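Local coordinates for protein prephenate dehydrogenase (Aquifex aeolicus, PDB 2G5C) that probably catalyses the NAD-dependent oxidative decarboxylation of prephenate to 3-(4-hydroxyphenyl)pyruvate, a step in the biosynthesis of tyrosine, at residues A[190-195]-A[228-233]; A[196-201]-A[207-212]. All blocks are in the same frame, centred on the assembly; numbering follows the deposited sequence.

Contact 1 (A[190-195]-A[228-233]); sequences VAFALV and IMWRDI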
ATOM      1  N   VAL A 190      -2.077  -4.090   9.597  1.00 16.22           N
ATOM      2  CA  VAL A 190      -0.661  -4.115   9.253  1.00 18.01           C
ATOM      3  C   VAL A 190      -0.093  -2.704   9.081  1.00 16.40           C
ATOM      4  O   VAL A 190       1.001  -2.405   9.557  1.00 17.48           O
ATOM      5  CB  VAL A 190      -0.436  -4.942   7.956  1.00 17.10           C
ATOM      6  CG1 VAL A 190       0.899  -4.595   7.331  1.00 20.44           C
ATOM      7  CG2 VAL A 190      -0.478  -6.426   8.296  1.00 18.55           C
ATOM      8  N   ALA A 191      -0.843  -1.837   8.407  1.00 15.61           N
ATOM      9  CA  ALA A 191      -0.402  -0.461   8.181  1.00 15.36           C
ATOM     10  C   ALA A 191      -0.303   0.298   9.507  1.00 15.54           C
ATOM     11  O   ALA A 191       0.656   1.041   9.742  1.00 15.73           O
ATOM     12  CB  ALA A 191      -1.365   0.250   7.246  1.00 14.42           C
ATOM     13  N   PHE A 192      -1.300   0.128  10.367  1.00 15.37           N
ATOM     14  CA  PHE A 192      -1.270   0.794  11.671  1.00 16.06           C
ATOM     15  C   PHE A 192      -0.008   0.352  12.411  1.00 15.44           C
ATOM     16  O   PHE A 192       0.683   1.166  13.029  1.00 15.54           O
ATOM     17  CB  PHE A 192      -2.507   0.423  12.497  1.00 15.17           C
ATOM     18  CG  PHE A 192      -3.779   1.074  12.027  1.00 16.75           C
ATOM     19  CD1 PHE A 192      -3.893   2.461  11.982  1.00 18.40           C
ATOM     20  CD2 PHE A 192      -4.878   0.301  11.651  1.00 18.41           C
ATOM     21  CE1 PHE A 192      -5.092   3.075  11.569  1.00 19.85           C
ATOM     22  CE2 PHE A 192      -6.079   0.900  11.237  1.00 21.09           C
ATOM     23  CZ  PHE A 192      -6.186   2.290  11.196  1.00 19.66           C
ATOM     24  N   ALA A 193       0.291  -0.943  12.342  1.00 13.14           N
ATOM     25  CA  ALA A 193       1.466  -1.493  13.008  1.00 15.20           C
ATOM     26  C   ALA A 193       2.767  -0.962  12.402  1.00 14.46           C
ATOM     27  O   ALA A 193       3.733  -0.725  13.117  1.00 15.39           O
ATOM     28  CB  ALA A 193       1.445  -3.017  12.944  1.00 16.15           C
ATOM     29  N   LEU A 194       2.793  -0.800  11.082  1.00 15.58           N
ATOM     30  CA  LEU A 194       3.975  -0.271  10.392  1.00 15.91           C
ATOM     31  C   LEU A 194       4.271   1.144  10.897  1.00 14.04           C
ATOM     32  O   LEU A 194       5.431   1.511  11.110  1.00 14.43           O
ATOM     33  CB  LEU A 194       3.739  -0.201   8.875  1.00 18.08           C
ATOM     34  CG  LEU A 194       4.481  -1.125   7.909  1.00 24.42           C
ATOM     35  CD1 LEU A 194       5.962  -1.185   8.278  1.00 23.86           C
ATOM     36  CD2 LEU A 194       3.856  -2.505   7.937  1.00 27.06           C
ATOM     37  N   VAL A 195       3.214   1.938  11.057  1.00 15.21           N
ATOM     38  CA  VAL A 195       3.352   3.305  11.548  1.00 17.03           C
ATOM     39  C   VAL A 195       3.919   3.258  12.963  1.00 17.64           C
ATOM     40  O   VAL A 195       4.848   3.992  13.286  1.00 17.22           O
ATOM     41  CB  VAL A 195       1.988   4.052  11.559  1.00 20.22           C
ATOM     42  CG1 VAL A 195       2.134   5.410  12.254  1.00 20.29           C
ATOM     43  CG2 VAL A 195       1.492   4.256  10.125  1.00 18.04           C
ATOM     44  N   ILE A 228     -11.543   5.708  14.981  1.00 35.80           N
ATOM     45  CA  ILE A 228     -12.745   5.244  15.655  1.00 34.04           C
ATOM     46  C   ILE A 228     -13.407   4.117  14.867  1.00 31.42           C
ATOM     47  O   ILE A 228     -13.768   3.090  15.439  1.00 29.93           O
ATOM     48  CB  ILE A 228     -13.760   6.403  15.860  1.00 34.12           C
ATOM     49  CG1 ILE A 228     -13.288   7.319  16.996  1.00 36.25           C
ATOM     50  CG2 ILE A 228     -15.137   5.847  16.187  1.00 33.93           C
ATOM     51  CD1 ILE A 228     -11.919   7.940  16.773  1.00 37.03           C
HETATM   52  N   MSE A 229     -13.559   4.307  13.560  1.00 29.89           N
HETATM   53  CA  MSE A 229     -14.180   3.285  12.723  1.00 29.57           C
HETATM   54  C   MSE A 229     -13.405   1.978  12.818  1.00 28.05           C
HETATM   55  O   MSE A 229     -13.990   0.915  13.017  1.00 24.73           O
HETATM   56  CB  MSE A 229     -14.240   3.734  11.257  1.00 34.02           C
HETATM   57  CG  MSE A 229     -14.866   2.692  10.323  1.00 39.41           C
HETATM   58 SE   MSE A 229     -14.979   3.231   8.454  1.00 52.47          SE
HETATM   59  CE  MSE A 229     -13.407   2.336   7.778  1.00 46.69           C
ATOM     60  N   TRP A 230     -12.084   2.054  12.683  1.00 25.44           N
ATOM     61  CA  TRP A 230     -11.275   0.849  12.754  1.00 25.54           C
ATOM     62  C   TRP A 230     -11.261   0.221  14.143  1.00 26.16           C
ATOM     63  O   TRP A 230     -11.134  -0.997  14.269  1.00 24.65           O
ATOM     64  CB  TRP A 230      -9.859   1.129  12.222  1.00 23.13           C
ATOM     65  CG  TRP A 230      -9.893   1.187  10.721  1.00 20.34           C
ATOM     66  CD1 TRP A 230      -9.900   2.307   9.934  1.00 19.78           C
ATOM     67  CD2 TRP A 230     -10.116   0.080   9.840  1.00 18.25           C
ATOM     68  NE1 TRP A 230     -10.127   1.962   8.618  1.00 18.04           N
ATOM     69  CE2 TRP A 230     -10.263   0.602   8.536  1.00 18.36           C
ATOM     70  CE3 TRP A 230     -10.212  -1.305  10.030  1.00 19.20           C
ATOM     71  CZ2 TRP A 230     -10.505  -0.214   7.424  1.00 18.13           C
ATOM     72  CZ3 TRP A 230     -10.450  -2.115   8.927  1.00 19.00           C
ATOM     73  CH2 TRP A 230     -10.596  -1.564   7.638  1.00 19.42           C
ATOM     74  N   ARG A 231     -11.408   1.034  15.187  1.00 27.06           N
ATOM     75  CA  ARG A 231     -11.462   0.482  16.541  1.00 27.88           C
ATOM     76  C   ARG A 231     -12.731  -0.356  16.628  1.00 27.22           C
ATOM     77  O   ARG A 231     -12.759  -1.410  17.264  1.00 27.80           O
ATOM     78  CB  ARG A 231     -11.558   1.578  17.600  1.00 30.61           C
ATOM     79  CG  ARG A 231     -11.859   1.019  18.993  1.00 32.59           C
ATOM     80  CD  ARG A 231     -12.532   2.041  19.892  1.00 35.19           C
ATOM     81  NE  ARG A 231     -13.894   2.334  19.469  1.00 36.18           N
ATOM     82  CZ  ARG A 231     -14.636   3.314  19.975  1.00 39.05           C
ATOM     83  NH1 ARG A 231     -14.139   4.097  20.923  1.00 38.79           N
ATOM     84  NH2 ARG A 231     -15.875   3.511  19.538  1.00 38.60           N
ATOM     85  N   ASP A 232     -13.790   0.130  15.990  1.00 25.88           N
ATOM     86  CA  ASP A 232     -15.065  -0.574  16.008  1.00 26.01           C
ATOM     87  C   ASP A 232     -14.994  -1.831  15.148  1.00 24.42           C
ATOM     88  O   ASP A 232     -15.476  -2.885  15.543  1.00 24.57           O
ATOM     89  CB  ASP A 232     -16.190   0.346  15.519  1.00 27.77           C
ATOM     90  CG  ASP A 232     -16.367   1.576  16.402  1.00 29.92           C
ATOM     91  OD1 ASP A 232     -16.107   1.478  17.618  1.00 30.04           O
ATOM     92  OD2 ASP A 232     -16.778   2.638  15.888  1.00 30.99           O
ATOM     93  N   ILE A 233     -14.381  -1.717  13.977  1.00 23.29           N
ATOM     94  CA  ILE A 233     -14.255  -2.865  13.097  1.00 22.56           C
ATOM     95  C   ILE A 233     -13.426  -3.952  13.772  1.00 22.19           C
ATOM     96  O   ILE A 233     -13.808  -5.116  13.762  1.00 22.50           O
ATOM     97  CB  ILE A 233     -13.606  -2.465  11.752  1.00 21.93           C
ATOM     98  CG1 ILE A 233     -14.561  -1.552  10.977  1.00 23.56           C
ATOM     99  CG2 ILE A 233     -13.264  -3.707  10.940  1.00 22.32           C
ATOM    100  CD1 ILE A 233     -14.009  -1.056   9.650  1.00 22.26           C
TER
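Phe192 reaches across from helix 173-201 to Trp230 of helix 227-236, and this one aromatic pair makes the whole contact between 190-195 and 228-233, two helical segments of the dimerization domain. Ahead of it in the sequence, Val190 packs instead on Val190 of the second subunit. Phe192 leaves its helix toward the partner helix, and CG is anti to the carbonyl carbon (chi1 -73°); the ring spans much of the gap between the backbones, where Phe192 CA and Trp230 CA are 10.1 Å apart. Its leading edge, CE2 and CZ, meets the five-membered ring of the indole: Phe192 CE2 lies 3.9 Å from Trp230 CG, and Phe192 CZ lies 3.9 Å from Trp230 CD1. The stack is an offset edge-to-face one, with centroids of the Phe192 ring and the indole five-membered ring 5.5 Å apart and planes at 63°. Trp230 CB also takes part, flanking the same phenyl edge. Further on, Leu194 turns to Phe248 of the second subunit.

Within helix 227-236, Ile233 CD1 lies over one face of the indole, offset toward the rim; His188, on helix 173-201, also stacks on Trp230. No hydrogen bond links the two segments. The helices are therefore joined here by dispersion and the weak electrostatics of an offset edge-to-face aromatic pair, both of whose residues are buried.

Contact 2 (A[196-201]-A[207-212]); sequences DTLIHM and DLFKYP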
ATOM      1  N   ASP A 196       3.377   2.380  13.805  1.00 16.90           N
ATOM      2  CA  ASP A 196       3.878   2.280  15.171  1.00 17.74           C
ATOM      3  C   ASP A 196       5.357   1.913  15.135  1.00 16.76           C
ATOM      4  O   ASP A 196       6.160   2.426  15.924  1.00 17.14           O
ATOM      5  CB  ASP A 196       3.103   1.219  15.955  1.00 16.91           C
ATOM      6  CG  ASP A 196       3.484   1.191  17.418  1.00 19.32           C
ATOM      7  OD1 ASP A 196       3.128   2.153  18.137  1.00 17.85           O
ATOM      8  OD2 ASP A 196       4.147   0.218  17.846  1.00 18.50           O
ATOM      9  N   THR A 197       5.719   1.040  14.202  1.00 15.91           N
ATOM     10  CA  THR A 197       7.099   0.586  14.057  1.00 16.04           C
ATOM     11  C   THR A 197       8.061   1.725  13.719  1.00 17.89           C
ATOM     12  O   THR A 197       9.132   1.838  14.316  1.00 18.37           O
ATOM     13  CB  THR A 197       7.228  -0.494  12.952  1.00 17.11           C
ATOM     14  OG1 THR A 197       6.343  -1.584  13.233  1.00 17.43           O
ATOM     15  CG2 THR A 197       8.651  -1.026  12.893  1.00 14.84           C
ATOM     16  N   LEU A 198       7.689   2.555  12.747  1.00 17.43           N
ATOM     17  CA  LEU A 198       8.538   3.674  12.360  1.00 17.82           C
ATOM     18  C   LEU A 198       8.686   4.631  13.533  1.00 17.17           C
ATOM     19  O   LEU A 198       9.745   5.223  13.723  1.00 19.54           O
ATOM     20  CB  LEU A 198       7.957   4.396  11.139  1.00 19.75           C
ATOM     21  CG  LEU A 198       8.448   3.892   9.771  1.00 23.91           C
ATOM     22  CD1 LEU A 198       8.378   2.376   9.691  1.00 25.99           C
ATOM     23  CD2 LEU A 198       7.600   4.518   8.680  1.00 26.28           C
ATOM     24  N   ILE A 199       7.626   4.783  14.322  1.00 16.68           N
ATOM     25  CA  ILE A 199       7.698   5.655  15.495  1.00 19.61           C
ATOM     26  C   ILE A 199       8.750   5.118  16.478  1.00 20.10           C
ATOM     27  O   ILE A 199       9.647   5.848  16.899  1.00 21.20           O
ATOM     28  CB  ILE A 199       6.318   5.759  16.207  1.00 19.13           C
ATOM     29  CG1 ILE A 199       5.396   6.685  15.409  1.00 18.33           C
ATOM     30  CG2 ILE A 199       6.499   6.260  17.642  1.00 24.17           C
ATOM     31  CD1 ILE A 199       3.947   6.702  15.879  1.00 18.94           C
ATOM     32  N   HIS A 200       8.662   3.835  16.818  1.00 20.33           N
ATOM     33  CA  HIS A 200       9.605   3.245  17.764  1.00 22.07           C
ATOM     34  C   HIS A 200      10.995   2.881  17.245  1.00 20.12           C
ATOM     35  O   HIS A 200      11.924   2.722  18.038  1.00 20.07           O
ATOM     36  CB  HIS A 200       8.961   2.037  18.448  1.00 26.70           C
ATOM     37  CG  HIS A 200       7.813   2.406  19.336  1.00 30.31           C
ATOM     38  ND1 HIS A 200       6.544   2.641  18.854  1.00 31.76           N
ATOM     39  CD2 HIS A 200       7.763   2.663  20.665  1.00 32.55           C
ATOM     40  CE1 HIS A 200       5.761   3.028  19.845  1.00 32.54           C
ATOM     41  NE2 HIS A 200       6.476   3.051  20.955  1.00 33.81           N
HETATM   42  N   MSE A 201      11.161   2.756  15.930  1.00 16.65           N
HETATM   43  CA  MSE A 201      12.481   2.436  15.400  1.00 18.42           C
HETATM   44  C   MSE A 201      13.242   3.683  14.959  1.00 18.56           C
HETATM   45  O   MSE A 201      14.410   3.612  14.569  1.00 18.01           O
HETATM   46  CB  MSE A 201      12.374   1.399  14.273  1.00 19.99           C
HETATM   47  CG  MSE A 201      11.993   0.035  14.833  1.00 19.67           C
HETATM   48 SE   MSE A 201      12.246  -1.475  13.671  1.00 31.06          SE
HETATM   49  CE  MSE A 201      14.168  -1.689  13.806  1.00 21.57           C
ATOM     50  N   ASP A 207      14.740  10.367  11.687  1.00 23.29           N
ATOM     51  CA  ASP A 207      13.283  10.349  11.731  1.00 22.14           C
ATOM     52  C   ASP A 207      12.887   9.544  10.494  1.00 21.83           C
ATOM     53  O   ASP A 207      12.948  10.049   9.368  1.00 23.10           O
ATOM     54  CB  ASP A 207      12.737  11.779  11.628  1.00 22.84           C
ATOM     55  CG  ASP A 207      11.222  11.827  11.551  1.00 23.80           C
ATOM     56  OD1 ASP A 207      10.577  10.757  11.517  1.00 21.90           O
ATOM     57  OD2 ASP A 207      10.669  12.948  11.522  1.00 26.90           O
ATOM     58  N   LEU A 208      12.491   8.292  10.709  1.00 19.84           N
ATOM     59  CA  LEU A 208      12.131   7.397   9.611  1.00 19.70           C
ATOM     60  C   LEU A 208      10.996   7.870   8.696  1.00 18.83           C
ATOM     61  O   LEU A 208      10.919   7.458   7.536  1.00 19.66           O
ATOM     62  CB  LEU A 208      11.821   5.998  10.165  1.00 16.60           C
ATOM     63  CG  LEU A 208      12.998   5.310  10.874  1.00 17.24           C
ATOM     64  CD1 LEU A 208      12.564   3.942  11.393  1.00 17.61           C
ATOM     65  CD2 LEU A 208      14.179   5.162   9.917  1.00 18.62           C
ATOM     66  N   PHE A 209      10.125   8.742   9.195  1.00 20.52           N
ATOM     67  CA  PHE A 209       9.020   9.219   8.367  1.00 20.99           C
ATOM     68  C   PHE A 209       9.480  10.122   7.221  1.00 21.38           C
ATOM     69  O   PHE A 209       8.712  10.417   6.305  1.00 20.77           O
ATOM     70  CB  PHE A 209       7.974   9.938   9.233  1.00 23.20           C
ATOM     71  CG  PHE A 209       7.178   9.006  10.105  1.00 23.63           C
ATOM     72  CD1 PHE A 209       7.472   8.872  11.459  1.00 23.65           C
ATOM     73  CD2 PHE A 209       6.164   8.221   9.557  1.00 23.39           C
ATOM     74  CE1 PHE A 209       6.764   7.965  12.255  1.00 25.92           C
ATOM     75  CE2 PHE A 209       5.449   7.310  10.343  1.00 22.84           C
ATOM     76  CZ  PHE A 209       5.751   7.183  11.694  1.00 23.61           C
ATOM     77  N   LYS A 210      10.739  10.541   7.270  1.00 23.54           N
ATOM     78  CA  LYS A 210      11.296  11.397   6.230  1.00 26.23           C
ATOM     79  C   LYS A 210      11.674  10.623   4.967  1.00 26.82           C
ATOM     80  O   LYS A 210      12.122  11.220   3.992  1.00 27.09           O
ATOM     81  CB  LYS A 210      12.530  12.137   6.755  1.00 27.51           C
ATOM     82  CG  LYS A 210      12.218  13.201   7.798  1.00 31.30           C
ATOM     83  CD  LYS A 210      13.439  14.045   8.117  1.00 34.62           C
ATOM     84  CE  LYS A 210      13.065  15.206   9.035  1.00 38.78           C
ATOM     85  NZ  LYS A 210      14.236  16.058   9.379  1.00 41.17           N
ATOM     86  N   TYR A 211      11.484   9.304   4.978  1.00 26.26           N
ATOM     87  CA  TYR A 211      11.837   8.480   3.817  1.00 25.91           C
ATOM     88  C   TYR A 211      10.721   7.528   3.391  1.00 25.43           C
ATOM     89  O   TYR A 211      10.795   6.323   3.634  1.00 24.44           O
ATOM     90  CB  TYR A 211      13.108   7.685   4.123  1.00 25.33           C
ATOM     91  CG  TYR A 211      14.198   8.552   4.686  1.00 25.93           C
ATOM     92  CD1 TYR A 211      14.301   8.770   6.059  1.00 26.76           C
ATOM     93  CD2 TYR A 211      15.070   9.236   3.844  1.00 26.20           C
ATOM     94  CE1 TYR A 211      15.241   9.653   6.578  1.00 26.83           C
ATOM     95  CE2 TYR A 211      16.012  10.122   4.350  1.00 27.36           C
ATOM     96  CZ  TYR A 211      16.091  10.328   5.720  1.00 28.96           C
ATOM     97  OH  TYR A 211      17.016  11.212   6.230  1.00 29.66           O
ATOM     98  N   PRO A 212       9.676   8.059   2.732  1.00 25.06           N
ATOM     99  CA  PRO A 212       8.528   7.273   2.263  1.00 25.85           C
ATOM    100  C   PRO A 212       8.649   6.702   0.850  1.00 26.68           C
ATOM    101  O   PRO A 212       7.791   5.932   0.417  1.00 26.02           O
ATOM    102  CB  PRO A 212       7.390   8.275   2.349  1.00 26.92           C
ATOM    103  CG  PRO A 212       8.068   9.525   1.863  1.00 26.31           C
ATOM    104  CD  PRO A 212       9.391   9.503   2.622  1.00 23.26           C
TER
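Leu198 and Leu208 mark the nearest approach of the two backbones, 5.9 Å between Leu198 CA and Leu208 CA, where the last turns of helix 173-201 meet a short 3-10 segment, 208-210. An Asx turn leads into this segment: Asp207 OD1 accepts from Phe209 N at 3.1 Å, the amide standing above the carboxylate plane. In the helix, Asp196 O takes two donors, the backbone N and the ring ND1 of His200, the latter at 3.0 Å and nearly straight (166°), which ties the imidazole back onto its own helix.

The side chains that meet across the contact are apolar, and no hydrogen bond links the two segments. Leu198 touches both residues that follow Asp207. Its CB lies over one face of the Phe209 ring, offset toward the rim, as a CH-pi contact 4.0 Å from the ring centroid, with Leu198 CB 3.6 Å from Phe209 CZ; its CG rests against Leu208 CB. Ile199 meets the phenyl ring at its edge, its CG1 lying close to the ring plane and 3.7 Å from Phe209 CE1. Leu208, with CG anti to the carbonyl carbon (chi1 -62°), extends CD1 to Met201, 3.8 Å from Met201 CB, and also against the backbone carbonyl group of Met201.

Ser202 bridges the two backbones, its OG being hydrogen-bonded to Leu198 O and Leu208 N. The second subunit borders the contact as well: its Arg278, on helix 264-279, forms a salt bridge with Asp207, and its Ser251, on helix 238-260, is hydrogen-bonded to Asp196. In this part of the dimerization domain the connection after helix 173-201 is thus folded back on that helix beside two helices of the partner subunit.

In the fold
Helix 173-201 carries one side of both contacts, whose centres lie about 17 Å apart. They meet directly where Phe209 of contact 2 packs on Val195 of contact 1, with Phe209 CZ 3.7 Å from Val195 O. Along the chain, the turn of contact 2 falls within the connection that contact 1 spans. Contact 1 is the one near the cofactor: the side chain of Trp230 is about 8 Å from the bound NAD and about 6 Å from that of Glu124, a residue of an NAD site. Contact 2 is remote from the NAD site, its centre about 29 Å from that of the chain, but both contacts touch the second subunit, as expected in a dimerization domain.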